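Local coordinates for nuclear inclusion protein A (Tobacco vein mottling virus, PDB 3MMG) that probably acts as a 3C-type cysteine protease of peptidase family C4, cutting peptide bonds in the viral polyprotein, at residues N12-C17 and G161-I166; E181-E184 and T189-D192; L55-M60 and K89-F94. The protein carries 3 engineered substitutions. All coordinates share one frame; numbering follows the deposited sequence.

Contact 1. Residues N12-C17 and G161-I166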
ATOM      1  N   ASN A  12      -4.148  -0.968 -16.091  1.00  9.94           N
ATOM      2  CA  ASN A  12      -3.146  -2.016 -16.233  1.00  9.93           C
ATOM      3  C   ASN A  12      -1.729  -1.640 -15.849  1.00 10.53           C
ATOM      4  O   ASN A  12      -1.028  -2.457 -15.242  1.00  9.81           O
ATOM      5  CB  ASN A  12      -3.209  -2.607 -17.643  1.00  9.58           C
ATOM      6  CG  ASN A  12      -4.467  -3.399 -17.839  1.00 10.75           C
ATOM      7  OD1 ASN A  12      -4.607  -4.486 -17.279  1.00 11.67           O
ATOM      8  ND2 ASN A  12      -5.406  -2.839 -18.579  1.00  9.98           N
ATOM      9  N   PRO A  13      -1.289  -0.413 -16.181  1.00 10.71           N
ATOM     10  CA  PRO A  13       0.055  -0.031 -15.711  1.00 10.95           C
ATOM     11  C   PRO A  13       0.245  -0.064 -14.188  1.00 11.09           C
ATOM     12  O   PRO A  13       1.348  -0.368 -13.703  1.00 11.00           O
ATOM     13  CB  PRO A  13       0.197   1.398 -16.218  1.00 11.30           C
ATOM     14  CG  PRO A  13      -0.663   1.446 -17.457  1.00 11.84           C
ATOM     15  CD  PRO A  13      -1.867   0.619 -17.060  1.00 12.17           C
ATOM     16  N   ILE A  14      -0.812   0.260 -13.443  1.00 11.24           N
ATOM     17  CA  ILE A  14      -0.763   0.117 -11.979  1.00 10.66           C
ATOM     18  C   ILE A  14      -0.673  -1.332 -11.546  1.00 10.68           C
ATOM     19  O   ILE A  14       0.199  -1.685 -10.745  1.00 11.72           O
ATOM     20  CB  ILE A  14      -1.962   0.819 -11.299  1.00 10.16           C
ATOM     21  CG1 ILE A  14      -1.957   2.311 -11.660  1.00 13.09           C
ATOM     22  CG2 ILE A  14      -1.934   0.591  -9.779  1.00 11.12           C
ATOM     23  CD1 ILE A  14      -3.307   2.963 -11.532  1.00 14.24           C
ATOM     24  N   SER A  15      -1.567  -2.165 -12.080  0.50 10.67           N
ATOM     25  CA  SER A  15      -1.569  -3.597 -11.815  0.50 11.03           C
ATOM     26  C   SER A  15      -0.214  -4.255 -12.091  0.50 10.75           C
ATOM     27  O   SER A  15       0.184  -5.176 -11.379  0.50 10.53           O
ATOM     28  CB  SER A  15      -2.659  -4.264 -12.653  0.50 11.07           C
ATOM     29  OG  SER A  15      -2.655  -5.654 -12.466  0.50 13.67           O
ATOM     30  N   ALA A  16       0.490  -3.771 -13.116  1.00 10.62           N
ATOM     31  CA  ALA A  16       1.794  -4.323 -13.497  1.00 10.70           C
ATOM     32  C   ALA A  16       2.865  -4.109 -12.412  1.00 11.14           C
ATOM     33  O   ALA A  16       3.870  -4.809 -12.402  1.00 12.13           O
ATOM     34  CB  ALA A  16       2.252  -3.746 -14.823  1.00 10.56           C
ATOM     35  N   CYS A  17       2.651  -3.115 -11.538  1.00 11.42           N
ATOM     36  CA  CYS A  17       3.566  -2.777 -10.452  1.00 11.87           C
ATOM     37  C   CYS A  17       3.119  -3.289  -9.092  1.00 11.31           C
ATOM     38  O   CYS A  17       3.822  -3.128  -8.101  1.00 11.00           O
ATOM     39  CB  CYS A  17       3.743  -1.264 -10.391  1.00 11.80           C
ATOM     40  SG  CYS A  17       4.561  -0.650 -11.889  1.00 18.44           S
ATOM     41  N   GLY A 161      -6.358   8.892 -12.609  1.00 10.19           N
ATOM     42  CA  GLY A 161      -5.579   7.649 -12.484  1.00 10.42           C
ATOM     43  C   GLY A 161      -4.360   7.683 -11.562  1.00  9.73           C
ATOM     44  O   GLY A 161      -3.578   6.744 -11.545  1.00 10.74           O
ATOM     45  N   ASN A 162      -4.205   8.746 -10.780  1.00  9.68           N
ATOM     46  CA  ASN A 162      -3.128   8.801  -9.793  1.00  8.67           C
ATOM     47  C   ASN A 162      -3.411   7.850  -8.626  1.00  8.98           C
ATOM     48  O   ASN A 162      -4.568   7.615  -8.270  1.00  8.27           O
ATOM     49  CB  ASN A 162      -2.965  10.205  -9.226  1.00  9.87           C
ATOM     50  CG  ASN A 162      -2.274  11.185 -10.196  1.00 11.94           C
ATOM     51  OD1 ASN A 162      -2.254  11.023 -11.445  1.00 15.25           O
ATOM     52  ND2 ASN A 162      -1.709  12.227  -9.606  1.00 14.62           N
ATOM     53  N   ILE A 163      -2.344   7.315  -8.039  1.00  7.32           N
ATOM     54  CA  ILE A 163      -2.496   6.493  -6.834  1.00  7.40           C
ATOM     55  C   ILE A 163      -2.611   7.439  -5.644  1.00  8.38           C
ATOM     56  O   ILE A 163      -1.731   8.291  -5.455  1.00  8.94           O
ATOM     57  CB  ILE A 163      -1.300   5.554  -6.663  1.00  7.49           C
ATOM     58  CG1 ILE A 163      -1.160   4.642  -7.915  1.00  7.82           C
ATOM     59  CG2 ILE A 163      -1.414   4.749  -5.353  1.00  8.51           C
ATOM     60  CD1 ILE A 163       0.086   3.789  -7.893  1.00 10.08           C
ATOM     61  N   LEU A 164      -3.675   7.280  -4.844  1.00  8.00           N
ATOM     62  CA  LEU A 164      -3.958   8.234  -3.748  1.00  8.04           C
ATOM     63  C   LEU A 164      -3.604   7.658  -2.384  1.00  8.44           C
ATOM     64  O   LEU A 164      -3.461   8.398  -1.413  1.00  8.00           O
ATOM     65  CB  LEU A 164      -5.421   8.639  -3.734  1.00  8.61           C
ATOM     66  CG  LEU A 164      -5.993   9.235  -5.019  1.00  8.96           C
ATOM     67  CD1 LEU A 164      -7.406   9.753  -4.740  1.00  8.86           C
ATOM     68  CD2 LEU A 164      -5.099  10.304  -5.640  1.00 11.57           C
ATOM     69  N   GLY A 165      -3.474   6.334  -2.315  1.00  8.77           N
ATOM     70  CA  GLY A 165      -3.283   5.717  -1.000  1.00  8.13           C
ATOM     71  C   GLY A 165      -3.195   4.221  -1.171  1.00  8.82           C
ATOM     72  O   GLY A 165      -3.302   3.704  -2.287  1.00  8.10           O
ATOM     73  N   ILE A 166      -3.017   3.530  -0.057  1.00  8.30           N
ATOM     74  CA  ILE A 166      -3.071   2.067  -0.044  1.00  8.68           C
ATOM     75  C   ILE A 166      -3.976   1.582   1.079  1.00  8.86           C
ATOM     76  O   ILE A 166      -4.097   2.245   2.123  1.00  7.68           O
ATOM     77  CB  ILE A 166      -1.666   1.424   0.092  1.00  9.88           C
ATOM     78  CG1 ILE A 166      -0.894   1.992   1.288  1.00 10.71           C
ATOM     79  CG2 ILE A 166      -0.903   1.602  -1.231  1.00 10.59           C
ATOM     80  CD1 ILE A 166       0.384   1.195   1.652  1.00  8.70           C
TER

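Contact 2. Residues E181-E184 and T189-D192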
ATOM      1  N   GLU A 181      -3.388   7.698   2.971  1.00  9.01           N
ATOM      2  CA  GLU A 181      -3.044   8.527   1.823  1.00  9.65           C
ATOM      3  C   GLU A 181      -1.549   8.707   1.686  1.00  9.97           C
ATOM      4  O   GLU A 181      -0.835   8.759   2.684  1.00 10.26           O
ATOM      5  CB  GLU A 181      -3.699   9.914   1.955  1.00 10.01           C
ATOM      6  CG  GLU A 181      -3.229  10.680   3.191  1.00 12.78           C
ATOM      7  CD  GLU A 181      -3.333  12.187   3.058  1.00 16.00           C
ATOM      8  OE1 GLU A 181      -4.432  12.705   2.836  1.00 18.69           O
ATOM      9  OE2 GLU A 181      -2.293  12.854   3.198  1.00 21.30           O
ATOM     10  N   PHE A 182      -1.089   8.826   0.441  1.00 10.62           N
ATOM     11  CA  PHE A 182       0.255   9.329   0.173  1.00 10.82           C
ATOM     12  C   PHE A 182       0.331  10.801   0.512  1.00 12.61           C
ATOM     13  O   PHE A 182      -0.665  11.518   0.369  1.00 13.72           O
ATOM     14  CB  PHE A 182       0.654   9.064  -1.290  1.00 10.61           C
ATOM     15  CG  PHE A 182       0.943   7.618  -1.520  1.00  9.22           C
ATOM     16  CD1 PHE A 182      -0.063   6.763  -1.969  1.00 11.01           C
ATOM     17  CD2 PHE A 182       2.160   7.081  -1.128  1.00 10.05           C
ATOM     18  CE1 PHE A 182       0.160   5.403  -2.099  1.00 10.81           C
ATOM     19  CE2 PHE A 182       2.400   5.695  -1.249  1.00 11.50           C
ATOM     20  CZ  PHE A 182       1.394   4.859  -1.724  1.00 11.09           C
ATOM     21  N   PRO A 183       1.502  11.254   0.971  1.00 14.13           N
ATOM     22  CA  PRO A 183       1.728  12.668   1.218  1.00 15.05           C
ATOM     23  C   PRO A 183       2.069  13.431  -0.071  1.00 15.31           C
ATOM     24  O   PRO A 183       2.305  12.831  -1.125  1.00 14.64           O
ATOM     25  CB  PRO A 183       2.944  12.647   2.141  1.00 14.91           C
ATOM     26  CG  PRO A 183       3.742  11.484   1.638  1.00 13.29           C
ATOM     27  CD  PRO A 183       2.678  10.441   1.348  1.00 14.40           C
ATOM     28  N   GLU A 184       2.080  14.759   0.029  1.00 16.76           N
ATOM     29  CA  GLU A 184       2.491  15.627  -1.066  1.00 18.28           C
ATOM     30  C   GLU A 184       3.942  15.325  -1.435  1.00 17.49           C
ATOM     31  O   GLU A 184       4.744  15.024  -0.551  1.00 17.51           O
ATOM     32  CB  GLU A 184       2.404  17.084  -0.613  1.00 18.20           C
ATOM     33  CG  GLU A 184       2.295  18.115  -1.744  1.00 23.07           C
ATOM     34  CD  GLU A 184       2.269  19.563  -1.226  1.00 23.47           C
ATOM     35  OE1 GLU A 184       2.220  19.781   0.011  1.00 31.11           O
ATOM     36  OE2 GLU A 184       2.312  20.490  -2.065  1.00 30.17           O
ATOM     37  N   THR A 189      10.321  13.303  -2.416  1.00 20.64           N
ATOM     38  CA  THR A 189      10.747  13.298  -1.015  1.00 21.22           C
ATOM     39  C   THR A 189      11.229  11.947  -0.495  1.00 22.01           C
ATOM     40  O   THR A 189      12.192  11.892   0.279  1.00 22.85           O
ATOM     41  CB  THR A 189       9.616  13.809  -0.091  1.00 21.14           C
ATOM     42  OG1 THR A 189       9.132  15.055  -0.592  1.00 21.39           O
ATOM     43  CG2 THR A 189      10.096  13.988   1.353  1.00 21.94           C
ATOM     44  N   TYR A 190      10.561  10.868  -0.892  1.00 21.53           N
ATOM     45  CA  TYR A 190      10.831   9.560  -0.306  1.00 22.05           C
ATOM     46  C   TYR A 190      11.580   8.608  -1.248  1.00 22.47           C
ATOM     47  O   TYR A 190      12.366   7.771  -0.797  1.00 23.79           O
ATOM     48  CB  TYR A 190       9.548   8.917   0.226  1.00 21.66           C
ATOM     49  CG  TYR A 190       9.007   9.622   1.448  1.00 20.47           C
ATOM     50  CD1 TYR A 190       8.167  10.738   1.322  1.00 18.96           C
ATOM     51  CD2 TYR A 190       9.372   9.199   2.728  1.00 20.35           C
ATOM     52  CE1 TYR A 190       7.691  11.406   2.446  1.00 18.81           C
ATOM     53  CE2 TYR A 190       8.909   9.850   3.847  1.00 20.53           C
ATOM     54  CZ  TYR A 190       8.068  10.951   3.710  1.00 20.86           C
ATOM     55  OH  TYR A 190       7.620  11.589   4.856  1.00 21.73           O
ATOM     56  N   LEU A 191      11.358   8.741  -2.551  1.00 22.27           N
ATOM     57  CA  LEU A 191      11.989   7.812  -3.487  1.00 22.37           C
ATOM     58  C   LEU A 191      13.248   8.398  -4.124  1.00 23.22           C
ATOM     59  O   LEU A 191      14.286   7.735  -4.159  1.00 24.62           O
ATOM     60  CB  LEU A 191      10.996   7.310  -4.550  1.00 21.75           C
ATOM     61  CG  LEU A 191       9.639   6.815  -4.008  1.00 20.79           C
ATOM     62  CD1 LEU A 191       8.758   6.220  -5.096  1.00 20.77           C
ATOM     63  CD2 LEU A 191       9.868   5.806  -2.904  1.00 18.54           C
ATOM     64  N   ASP A 192      13.160   9.625  -4.622  1.00 24.69           N
ATOM     65  CA  ASP A 192      14.271  10.240  -5.357  1.00 25.90           C
ATOM     66  C   ASP A 192      15.378  10.646  -4.389  1.00 27.18           C
ATOM     67  O   ASP A 192      16.556  10.685  -4.765  1.00 27.54           O
ATOM     68  CB  ASP A 192      13.796  11.458  -6.161  1.00 26.03           C
ATOM     69  CG  ASP A 192      12.918  11.084  -7.360  1.00 27.07           C
ATOM     70  OD1 ASP A 192      12.866   9.901  -7.742  1.00 26.11           O
ATOM     71  OD2 ASP A 192      12.266  11.985  -7.938  1.00 29.07           O
TER

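Contact 3. Residues L55-M60 and K89-F94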
ATOM      1  N   LEU A  55      10.909 -12.332   4.178  1.00 17.17           N
ATOM      2  CA  LEU A  55      10.035 -11.606   3.259  1.00 14.99           C
ATOM      3  C   LEU A  55      10.188 -12.174   1.856  1.00 14.81           C
ATOM      4  O   LEU A  55      11.310 -12.310   1.360  1.00 15.07           O
ATOM      5  CB  LEU A  55      10.423 -10.134   3.256  1.00 15.31           C
ATOM      6  CG  LEU A  55       9.633  -9.208   2.326  1.00 13.86           C
ATOM      7  CD1 LEU A  55       8.163  -9.104   2.755  1.00 14.54           C
ATOM      8  CD2 LEU A  55      10.302  -7.824   2.340  1.00 14.85           C
ATOM      9  N   THR A  56       9.069 -12.519   1.233  1.00 13.79           N
ATOM     10  CA  THR A  56       9.068 -12.981  -0.161  1.00 13.16           C
ATOM     11  C   THR A  56       8.210 -12.006  -0.941  1.00 12.68           C
ATOM     12  O   THR A  56       7.120 -11.622  -0.469  1.00 13.24           O
ATOM     13  CB  THR A  56       8.531 -14.418  -0.287  1.00 13.28           C
ATOM     14  OG1 THR A  56       9.421 -15.311   0.399  1.00 14.02           O
ATOM     15  CG2 THR A  56       8.466 -14.856  -1.765  1.00 13.63           C
ATOM     16  N   ILE A  57       8.708 -11.570  -2.095  1.00 10.99           N
ATOM     17  CA  ILE A  57       8.032 -10.570  -2.909  1.00 11.18           C
ATOM     18  C   ILE A  57       7.734 -11.187  -4.269  1.00 11.15           C
ATOM     19  O   ILE A  57       8.673 -11.511  -5.014  1.00 11.34           O
ATOM     20  CB  ILE A  57       8.927  -9.335  -3.077  1.00 11.54           C
ATOM     21  CG1 ILE A  57       9.316  -8.797  -1.691  1.00 12.35           C
ATOM     22  CG2 ILE A  57       8.221  -8.275  -3.959  1.00 11.93           C
ATOM     23  CD1 ILE A  57      10.800  -8.571  -1.484  1.00 18.26           C
ATOM     24  N   LYS A  58       6.452 -11.337  -4.594  1.00  9.63           N
ATOM     25  CA  LYS A  58       6.059 -11.874  -5.894  1.00 10.24           C
ATOM     26  C   LYS A  58       5.647 -10.751  -6.821  1.00  9.97           C
ATOM     27  O   LYS A  58       4.816  -9.926  -6.454  1.00  9.88           O
ATOM     28  CB  LYS A  58       4.958 -12.918  -5.795  1.00 10.53           C
ATOM     29  CG  LYS A  58       4.714 -13.625  -7.139  1.00 12.30           C
ATOM     30  CD  LYS A  58       3.830 -14.849  -6.991  1.00 15.45           C
ATOM     31  CE  LYS A  58       3.760 -15.630  -8.309  1.00 16.49           C
ATOM     32  NZ  LYS A  58       5.086 -16.219  -8.765  1.00 15.20           N
ATOM     33  N   THR A  59       6.253 -10.722  -8.005  1.00 10.50           N
ATOM     34  CA  THR A  59       6.014  -9.655  -8.974  1.00 10.69           C
ATOM     35  C   THR A  59       5.710 -10.231 -10.369  1.00 11.61           C
ATOM     36  O   THR A  59       5.931 -11.407 -10.619  1.00 11.67           O
ATOM     37  CB  THR A  59       7.240  -8.712  -9.102  1.00 11.84           C
ATOM     38  OG1 THR A  59       8.223  -9.308  -9.963  1.00 11.86           O
ATOM     39  CG2 THR A  59       7.857  -8.436  -7.751  1.00 12.28           C
ATOM     40  N   MET A  60       5.285  -9.379 -11.290  1.00 11.09           N
ATOM     41  CA  MET A  60       5.017  -9.847 -12.654  1.00 13.18           C
ATOM     42  C   MET A  60       6.278 -10.320 -13.364  1.00 12.10           C
ATOM     43  O   MET A  60       6.177 -11.059 -14.383  1.00 13.07           O
ATOM     44  CB  MET A  60       4.309  -8.760 -13.496  1.00 12.98           C
ATOM     45  CG  MET A  60       5.151  -7.569 -13.863  1.00 14.67           C
ATOM     46  SD  MET A  60       4.407  -6.599 -15.199  1.00 22.06           S
ATOM     47  CE  MET A  60       3.336  -7.766 -15.957  1.00 16.82           C
ATOM     48  N   LYS A  89      20.767  -4.767  -5.132  1.00 13.82           N
ATOM     49  CA  LYS A  89      21.059  -4.547  -6.544  1.00 15.32           C
ATOM     50  C   LYS A  89      20.648  -5.732  -7.451  1.00 14.30           C
ATOM     51  O   LYS A  89      20.301  -5.528  -8.623  1.00 14.18           O
ATOM     52  CB  LYS A  89      22.533  -4.152  -6.729  1.00 15.26           C
ATOM     53  CG  LYS A  89      22.844  -3.571  -8.110  1.00 17.39           C
ATOM     54  CD  LYS A  89      24.259  -3.005  -8.170  1.00 19.01           C
ATOM     55  CE  LYS A  89      24.530  -2.481  -9.590  1.00 24.84           C
ATOM     56  NZ  LYS A  89      25.889  -1.880  -9.715  1.00 28.11           N
ATOM     57  N   ASP A  90      20.653  -6.957  -6.907  1.00 13.36           N
ATOM     58  CA  ASP A  90      20.255  -8.148  -7.684  1.00 13.12           C
ATOM     59  C   ASP A  90      18.729  -8.346  -7.823  1.00 12.79           C
ATOM     60  O   ASP A  90      18.246  -9.304  -8.464  1.00 13.38           O
ATOM     61  CB  ASP A  90      20.925  -9.400  -7.122  1.00 11.88           C
ATOM     62  CG  ASP A  90      22.406  -9.464  -7.475  1.00 11.91           C
ATOM     63  OD1 ASP A  90      22.723  -9.627  -8.673  1.00 15.55           O
ATOM     64  OD2 ASP A  90      23.221  -9.333  -6.553  1.00 11.34           O
ATOM     65  N   PHE A  91      17.957  -7.454  -7.207  1.00 12.47           N
ATOM     66  CA  PHE A  91      16.511  -7.482  -7.384  1.00 12.12           C
ATOM     67  C   PHE A  91      16.242  -6.615  -8.608  1.00 12.18           C
ATOM     68  O   PHE A  91      16.617  -5.445  -8.613  1.00 12.37           O
ATOM     69  CB  PHE A  91      15.865  -6.857  -6.145  1.00 12.03           C
ATOM     70  CG  PHE A  91      14.358  -6.919  -6.144  1.00 11.88           C
ATOM     71  CD1 PHE A  91      13.695  -7.791  -5.280  1.00 13.97           C
ATOM     72  CD2 PHE A  91      13.613  -6.102  -6.992  1.00 15.10           C
ATOM     73  CE1 PHE A  91      12.285  -7.845  -5.260  1.00 14.22           C
ATOM     74  CE2 PHE A  91      12.203  -6.154  -7.000  1.00 14.56           C
ATOM     75  CZ  PHE A  91      11.551  -7.027  -6.128  1.00 14.11           C
ATOM     76  N   PRO A  92      15.604  -7.181  -9.662  1.00 12.54           N
ATOM     77  CA  PRO A  92      15.375  -6.428 -10.889  1.00 12.48           C
ATOM     78  C   PRO A  92      14.328  -5.324 -10.649  1.00 13.11           C
ATOM     79  O   PRO A  92      13.238  -5.608 -10.157  1.00 12.85           O
ATOM     80  CB  PRO A  92      14.838  -7.496 -11.864  1.00 12.65           C
ATOM     81  CG  PRO A  92      14.233  -8.521 -11.019  1.00 12.30           C
ATOM     82  CD  PRO A  92      15.046  -8.549  -9.735  1.00 12.26           C
ATOM     83  N   PRO A  93      14.680  -4.063 -10.934  1.00 13.25           N
ATOM     84  CA  PRO A  93      13.751  -2.979 -10.585  1.00 12.91           C
ATOM     85  C   PRO A  93      12.498  -2.854 -11.446  1.00 12.78           C
ATOM     86  O   PRO A  93      12.444  -3.360 -12.570  1.00 13.06           O
ATOM     87  CB  PRO A  93      14.592  -1.717 -10.767  1.00 13.31           C
ATOM     88  CG  PRO A  93      15.637  -2.094 -11.730  1.00 14.60           C
ATOM     89  CD  PRO A  93      15.943  -3.550 -11.489  1.00 13.39           C
ATOM     90  N   PHE A  94      11.503  -2.175 -10.878  1.00 12.71           N
ATOM     91  CA  PHE A  94      10.270  -1.779 -11.569  1.00 12.86           C
ATOM     92  C   PHE A  94      10.519  -0.477 -12.349  1.00 14.17           C
ATOM     93  O   PHE A  94      11.509   0.216 -12.096  1.00 14.32           O
ATOM     94  CB  PHE A  94       9.208  -1.495 -10.505  1.00 12.49           C
ATOM     95  CG  PHE A  94       8.719  -2.713  -9.790  1.00 11.74           C
ATOM     96  CD1 PHE A  94       9.407  -3.209  -8.670  1.00 14.13           C
ATOM     97  CD2 PHE A  94       7.565  -3.372 -10.225  1.00 13.20           C
ATOM     98  CE1 PHE A  94       8.924  -4.336  -7.964  1.00 15.44           C
ATOM     99  CE2 PHE A  94       7.087  -4.523  -9.549  1.00 13.33           C
ATOM    100  CZ  PHE A  94       7.758  -5.003  -8.435  1.00 14.40           C
TER

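Contact 1. Residues N12-C17 and G161-I166
The short N-terminal helix of this chymotrypsin-like, two-domain 3C-type fold rests on the closed C-terminal barrel through I14, which meets the start of strand 163-171 at I163 and the turn before it at G161. The backbones stay well apart, with 8.4 Å between I14 CA and I163 CA, and the distance is spanned by two branches of I14. Its CG2 methyl, anti to the backbone N (CG1 chi1 -59°), packs against the end of the I163 side chain, 4.2 Å from I163 CD1. The other branch runs out nearly extended and brings I14 CD1 to 3.8 Å from the carbonyl oxygen of G161, a van der Waals approach of a methyl to a backbone oxygen. A positive phi at G161 (67°), favourable to glycine, turns the chain just before the strand. I14 is presented from a single tight turn, in which A16 N bonds N12 O at 2.9 Å and C17 N bonds I14 O at the same length. N12 OD1, bonded to S123 OG, ties the helix to strand 121-133; S15 OG, in one of its two conformers, bonds S113 O. I14 also touches V112 of strand 109-116 and P154 and V156 of strand 154-157, while I163 shares P154; farther along, L164 and G165 form a classic beta bulge opposite L155.

Contact 2. Residues E181-E184 and T189-D192
P183 and Y190 make the main touch between the loop that leaves strand 177-181 and the short helix 186-192, a local strand-loop-helix connection at the surface of the C-terminal half of the chymotrypsin-like fold. The closest pair is P183 CG and Y190 CE1, 4.0 Å apart. The proline ring offers its CG corner to one side of the tyrosine, and the two rings meet at a slant, so this is a simple apolar touch and not a stack. Y190 reaches it with CG anti to its own carbonyl carbon (chi1 -70°), which swings the ring from the helix back over the preceding loop. Beside this pair the backbones are loosely apposed: E184 CA and T189 CA are 8.6 Å apart, and E184 O lies 4.4 Å from T189 OG1, too long for a hydrogen bond. That hydroxyl is instead engaged by K185 O, one helical turn back. The side chain of E184 leads away from the helix.

The next shell links both partners to the rest of the fold. P183 leans on R80 and Y190 on V77, both in the loop after strand 74-76, while Y190 O accepts a bond from K75 NZ of that strand. Deeper in, the ring of F182 meets F186 of the helix with planes at about 55° and F100 edge-to-face. Just ahead of the loop the carboxylate of E181 is held through both oxygens: OE1 takes W140 NE1, and OE2 is shared between a salt bridge to R80 NH1 and a hydrogen bond from Q102 NE2.

Contact 3. Residues L55-M60 and K89-F94
The phenyl rings of F91 and F94 receive the methyls of I57 and T59, each approaching obliquely. At F91, I57 CD1 lies 4.1 Å from F91 CE1 and I57 CG2 4.2 Å from F91 CZ, so both branches touch the far end of the ring. T59 CG2 stands 3.5 Å from F94 CZ, the tightest approach across the two segments, and 4.3 Å from F91 CZ, joining the two aromatic groups. The rings also meet each other: F94 CE1 comes in plane to the edge of F91, 3.9 Å from F91 CE2. F64 meets F91 with planes at about 50°, and H61 is edge-to-face with F94. Strand 54-59 belongs to the N-terminal beta-barrel domain of the chymotrypsin-like fold, and the aromatics of the connection to the C-terminal barrel, between strands 83-86 and 109-116, pack against it. With OG1 of T59 between the backbone N and the carbonyl carbon (chi1 81°), the hydroxyl faces the turn joining strands 54-59 and 62-68, where G62 O and H61 N are its partners, and CG2 is turned to the rings. H61 NE2 bonds P92 O, and I57 packs further on C19, L21 and V66.

Overall arrangement
Contacts 1 and 3 are buried and contact 2 lies at the surface, yet none is joined by a polar bond between its own segments; they differ in which apolar groups meet. Contact 1 sets aliphatic methyls against the C-terminal barrel, contact 2 a proline against a tyrosine, and contact 3 methyls of the N-terminal sheet against two phenylalanine rings of the connection between the domains. Contacts 1 and 2 share the C-terminal half: L164 O bonds F182 N at 3.0 Å, and I163 CG2 packs on F182 CE1. Toward contact 3, A16 O lies 3.4 Å from M60 SD, and C17 O approaches F94 CE2. Contacts 2 and 3 do not touch, with nearest atoms about 9 Å apart.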